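Local atomic coordinates of phosphotriesterase family protein (Listeria monocytogenes serotype 4b str. H7858, PDB entry 3PNZ), a protein that probably hydrolyses phosphorylated sugar lactones, as a zinc-dependent lactonase of the amidohydrolase fold. Residues D38-S48 and T273-Y282. Residues are numbered along the deposited sequence; the frame is centred on the assembly and turned at random.
Sequences DDLLLDDKEKS and TARKTYYKHY. With PO4 (phosphate ion), chain L.
Asp39 holds CG anti to the backbone N (chi1 -166°), which carries its carboxylate across to Arg275 and Thr277. The chain of Lys276 runs extended and then bends at its last torsion (chi4 78°), turning the amine onto residues 38-43. Lys276 NZ donates to Leu41 O at 2.7 Å and to Asp38 O at 2.9 Å. It also forms salt bridges to the carboxylates of Asp38 and, weakly, Asp43. Asp39 OD1 accepts from Thr277 N, and Asp39 OD2 from Thr277 OG1 at 2.7 Å, each on its syn lone pair. Arg275 NH1 makes a salt bridge to Asp39 OD2 at 3.0 Å, on the anti side and 26° out of the carboxylate plane, while Leu40 CD2 lies over one guanidinium face. Arg275 NE and Tyr278 OH hydrogen-bond a phosphate ion, probably from the crystallisation liquor. Tyr282 is sandwiched between Lys47 CB, a CH-pi contact centred over one face, and Leu42 CD2 on the other. Tyr282 OH donates to Ser48 OG at 2.7 Å and accepts from Asp44 N at 2.9 Å. The side chain of Ala274 is about 6 Å from a zinc ion. In the TIM barrel, 38-48 follows strand 19-23 and helix 30-33 and enters helix 45-57; 273-282 follows strand 267-269 and enters helix 280-283. Ser48 also packs on helix 75-85.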
loop_
_atom_site.group_PDB
_atom_site.type_symbol
_atom_site.label_atom_id
_atom_site.label_comp_id
_atom_site.label_asym_id
_atom_site.label_seq_id
_atom_site.Cartn_x
_atom_site.Cartn_y
_atom_site.Cartn_z
ATOM N N ASP A 38 0.105 -21.564 -1.265
ATOM C CA ASP A 38 0.468 -21.362 0.137
ATOM C C ASP A 38 1.481 -20.243 0.386
ATOM O O ASP A 38 1.469 -19.617 1.442
ATOM C CB ASP A 38 0.997 -22.659 0.746
ATOM C CG ASP A 38 1.114 -22.582 2.255
ATOM O OD1 ASP A 38 0.058 -22.609 2.927
ATOM O OD2 ASP A 38 2.253 -22.496 2.772
ATOM N N ASP A 39 2.376 -20.010 -0.569
ATOM C CA ASP A 39 3.416 -18.999 -0.382
ATOM C C ASP A 39 2.827 -17.590 -0.257
ATOM O O ASP A 39 3.469 -16.694 0.289
ATOM C CB ASP A 39 4.434 -19.046 -1.529
ATOM C CG ASP A 39 5.701 -18.267 -1.221
ATOM O OD1 ASP A 39 6.121 -18.220 -0.041
ATOM O OD2 ASP A 39 6.297 -17.713 -2.173
ATOM N N LEU A 40 1.608 -17.400 -0.750
ATOM C CA LEU A 40 0.959 -16.087 -0.696
ATOM C C LEU A 40 0.054 -15.937 0.519
ATOM O O LEU A 40 -0.707 -14.978 0.618
ATOM C CB LEU A 40 0.165 -15.833 -1.972
ATOM C CG LEU A 40 1.031 -15.491 -3.191
ATOM C CD1 LEU A 40 0.240 -15.696 -4.472
ATOM C CD2 LEU A 40 1.554 -14.051 -3.088
ATOM N N LEU A 41 0.139 -16.887 1.441
ATOM C CA LEU A 41 -0.598 -16.780 2.692
ATOM C C LEU A 41 0.358 -16.461 3.838
ATOM O O LEU A 41 1.188 -17.288 4.221
ATOM C CB LEU A 41 -1.364 -18.073 2.980
ATOM C CG LEU A 41 -2.132 -18.698 1.815
ATOM C CD1 LEU A 41 -2.844 -19.974 2.279
ATOM C CD2 LEU A 41 -3.117 -17.726 1.193
ATOM N N LEU A 42 0.260 -15.249 4.379
ATOM C CA LEU A 42 1.043 -14.891 5.549
ATOM C C LEU A 42 0.192 -15.226 6.768
ATOM O O LEU A 42 -0.503 -14.371 7.308
ATOM C CB LEU A 42 1.407 -13.405 5.531
ATOM C CG LEU A 42 2.337 -12.988 4.384
ATOM C CD1 LEU A 42 2.604 -11.480 4.394
ATOM C CD2 LEU A 42 3.642 -13.762 4.466
ATOM N N ASP A 43 0.247 -16.485 7.188
ATOM C CA ASP A 43 -0.773 -17.027 8.076
ATOM C C ASP A 43 -0.260 -17.429 9.454
ATOM O O ASP A 43 -0.884 -18.250 10.127
ATOM C CB ASP A 43 -1.450 -18.220 7.398
ATOM C CG ASP A 43 -0.461 -19.304 7.004
ATOM O OD1 ASP A 43 0.750 -19.159 7.290
ATOM O OD2 ASP A 43 -0.900 -20.314 6.415
ATOM N N ASP A 44 0.862 -16.850 9.874
ATOM C CA ASP A 44 1.412 -17.115 11.205
ATOM C C ASP A 44 1.789 -15.823 11.924
ATOM O O ASP A 44 2.841 -15.240 11.668
ATOM C CB ASP A 44 2.630 -18.040 11.118
ATOM C CG ASP A 44 3.091 -18.540 12.480
ATOM O OD1 ASP A 44 3.182 -17.733 13.436
ATOM O OD2 ASP A 44 3.365 -19.752 12.594
ATOM N N LYS A 45 0.937 -15.393 12.850
ATOM C CA LYS A 45 1.132 -14.121 13.546
ATOM C C LYS A 45 2.513 -13.995 14.196
ATOM O O LYS A 45 3.152 -12.946 14.116
ATOM C CB LYS A 45 0.009 -13.902 14.574
ATOM C CG LYS A 45 0.119 -12.614 15.399
ATOM C CD LYS A 45 0.987 -12.804 16.643
ATOM C CE LYS A 45 0.654 -11.761 17.715
ATOM N NZ LYS A 45 1.544 -11.902 18.904
ATOM N N GLU A 46 2.985 -15.053 14.845
ATOM C CA GLU A 46 4.254 -14.948 15.558
ATOM C C GLU A 46 5.442 -14.839 14.599
ATOM O O GLU A 46 6.425 -14.150 14.894
ATOM C CB GLU A 46 4.438 -16.104 16.545
ATOM C CG GLU A 46 3.380 -16.148 17.663
ATOM C CD GLU A 46 3.360 -14.898 18.542
ATOM O OE1 GLU A 46 4.382 -14.177 18.615
ATOM O OE2 GLU A 46 2.312 -14.643 19.177
ATOM N N LYS A 47 5.346 -15.501 13.448
ATOM C CA LYS A 47 6.402 -15.391 12.439
ATOM C C LYS A 47 6.421 -13.995 11.804
ATOM O O LYS A 47 7.484 -13.383 11.675
ATOM C CB LYS A 47 6.283 -16.491 11.375
ATOM C CG LYS A 47 6.624 -17.884 11.905
ATOM C CD LYS A 47 6.521 -18.957 10.828
ATOM C CE LYS A 47 6.880 -20.322 11.398
ATOM N NZ LYS A 47 6.745 -21.400 10.389
ATOM N N SER A 48 5.249 -13.488 11.430
ATOM C CA SER A 48 5.168 -12.130 10.904
ATOM C C SER A 48 5.730 -11.155 11.918
ATOM O O SER A 48 6.480 -10.241 11.572
ATOM C CB SER A 48 3.732 -11.757 10.542
ATOM O OG SER A 48 3.207 -12.630 9.560
ATOM N N THR A 273 5.993 -6.921 0.764
ATOM C CA THR A 273 6.432 -8.234 1.233
ATOM C C THR A 273 5.235 -9.155 1.438
ATOM O O THR A 273 4.637 -9.196 2.512
ATOM C CB THR A 273 7.245 -8.080 2.531
ATOM O OG1 THR A 273 8.138 -6.966 2.396
ATOM C CG2 THR A 273 8.057 -9.323 2.825
ATOM N N ALA A 274 4.879 -9.894 0.396
ATOM C CA ALA A 274 3.590 -10.571 0.374
ATOM C C ALA A 274 3.688 -12.089 0.406
ATOM O O ALA A 274 2.673 -12.770 0.301
ATOM C CB ALA A 274 2.791 -10.126 -0.845
ATOM N N ARG A 275 4.901 -12.611 0.543
ATOM C CA ARG A 275 5.133 -14.054 0.450
ATOM C C ARG A 275 5.900 -14.608 1.641
ATOM O O ARG A 275 6.755 -13.929 2.208
ATOM C CB ARG A 275 5.924 -14.377 -0.825
ATOM C CG ARG A 275 5.127 -14.252 -2.102
ATOM C CD ARG A 275 6.014 -14.523 -3.316
ATOM N NE ARG A 275 5.267 -14.447 -4.562
ATOM C CZ ARG A 275 4.671 -15.489 -5.125
ATOM N NH1 ARG A 275 4.729 -16.679 -4.539
ATOM N NH2 ARG A 275 4.005 -15.342 -6.261
ATOM N N LYS A 276 5.620 -15.864 1.993
ATOM C CA LYS A 276 6.408 -16.554 3.006
ATOM C C LYS A 276 7.886 -16.513 2.632
ATOM O O LYS A 276 8.748 -16.272 3.480
ATOM C CB LYS A 276 5.954 -18.012 3.152
ATOM C CG LYS A 276 4.627 -18.208 3.896
ATOM C CD LYS A 276 4.415 -19.694 4.215
ATOM C CE LYS A 276 3.188 -19.937 5.096
ATOM N NZ LYS A 276 1.911 -19.869 4.333
ATOM N N THR A 277 8.171 -16.732 1.348
ATOM C CA THR A 277 9.550 -16.763 0.867
ATOM C C THR A 277 10.208 -15.386 0.872
ATOM O O THR A 277 11.406 -15.272 0.621
ATOM C CB THR A 277 9.647 -17.357 -0.550
ATOM O OG1 THR A 277 8.723 -16.686 -1.415
ATOM C CG2 THR A 277 9.324 -18.856 -0.529
ATOM N N TYR A 278 9.427 -14.345 1.163
ATOM C CA TYR A 278 9.970 -12.998 1.267
ATOM C C TYR A 278 10.263 -12.622 2.720
ATOM O O TYR A 278 11.111 -11.770 2.993
ATOM C CB TYR A 278 8.992 -11.982 0.699
ATOM C CG TYR A 278 8.838 -11.964 -0.807
ATOM C CD1 TYR A 278 9.669 -12.717 -1.635
ATOM C CD2 TYR A 278 7.847 -11.190 -1.401
ATOM C CE1 TYR A 278 9.514 -12.689 -3.020
ATOM C CE2 TYR A 278 7.687 -11.154 -2.780
ATOM C CZ TYR A 278 8.524 -11.905 -3.583
ATOM O OH TYR A 278 8.369 -11.867 -4.954
ATOM N N TYR A 279 9.538 -13.237 3.650
ATOM C CA TYR A 279 9.747 -12.997 5.072
ATOM C C TYR A 279 10.950 -13.778 5.581
ATOM O O TYR A 279 11.135 -14.950 5.242
ATOM C CB TYR A 279 8.497 -13.381 5.864
ATOM C CG TYR A 279 7.561 -12.221 6.121
ATOM C CD1 TYR A 279 6.787 -11.674 5.096
ATOM C CD2 TYR A 279 7.445 -11.678 7.392
ATOM C CE1 TYR A 279 5.929 -10.601 5.335
ATOM C CE2 TYR A 279 6.600 -10.616 7.642
ATOM C CZ TYR A 279 5.840 -10.084 6.621
ATOM O OH TYR A 279 5.011 -9.023 6.905
ATOM N N LYS A 280 11.770 -13.119 6.390
ATOM C CA LYS A 280 12.927 -13.753 6.989
ATOM C C LYS A 280 12.486 -14.921 7.869
ATOM O O LYS A 280 13.058 -16.016 7.813
ATOM C CB LYS A 280 13.711 -12.730 7.811
ATOM C CG LYS A 280 14.992 -13.266 8.428
ATOM C CD LYS A 280 15.731 -12.181 9.194
ATOM C CE LYS A 280 17.050 -12.697 9.758
ATOM N NZ LYS A 280 17.734 -11.656 10.586
ATOM N N HIS A 281 11.446 -14.700 8.663
ATOM C CA HIS A 281 11.076 -15.683 9.680
ATOM C C HIS A 281 9.997 -16.677 9.258
ATOM O O HIS A 281 9.532 -17.480 10.067
ATOM C CB HIS A 281 10.740 -14.975 10.998
ATOM C CG HIS A 281 11.886 -14.186 11.541
ATOM N ND1 HIS A 281 12.887 -14.757 12.298
ATOM C CD2 HIS A 281 12.222 -12.883 11.395
ATOM C CE1 HIS A 281 13.779 -13.835 12.614
ATOM N NE2 HIS A 281 13.398 -12.689 12.077
ATOM N N TYR A 282 9.598 -16.628 7.991
ATOM C CA TYR A 282 8.842 -17.729 7.414
ATOM C C TYR A 282 9.823 -18.540 6.567
ATOM O O TYR A 282 10.310 -19.578 7.000
ATOM C CB TYR A 282 7.702 -17.243 6.522
ATOM C CG TYR A 282 6.437 -16.685 7.171
ATOM C CD1 TYR A 282 5.307 -17.482 7.334
ATOM C CD2 TYR A 282 6.338 -15.337 7.519
ATOM C CE1 TYR A 282 4.124 -16.966 7.874
ATOM C CE2 TYR A 282 5.151 -14.807 8.058
ATOM C CZ TYR A 282 4.054 -15.634 8.228
ATOM O OH TYR A 282 2.876 -15.133 8.741
HETATM P P PO4 L . 5.130 -10.760 -6.047
HETATM O O1 PO4 L . 5.311 -12.191 -6.480
HETATM O O2 PO4 L . 4.185 -10.731 -4.866
HETATM O O3 PO4 L . 6.456 -10.184 -5.608
HETATM O O4 PO4 L . 4.544 -9.931 -7.172
HETATM O O HOH W 1 0.086 -12.471 0.087
HETATM O O HOH W 2 9.383 -21.187 9.100
#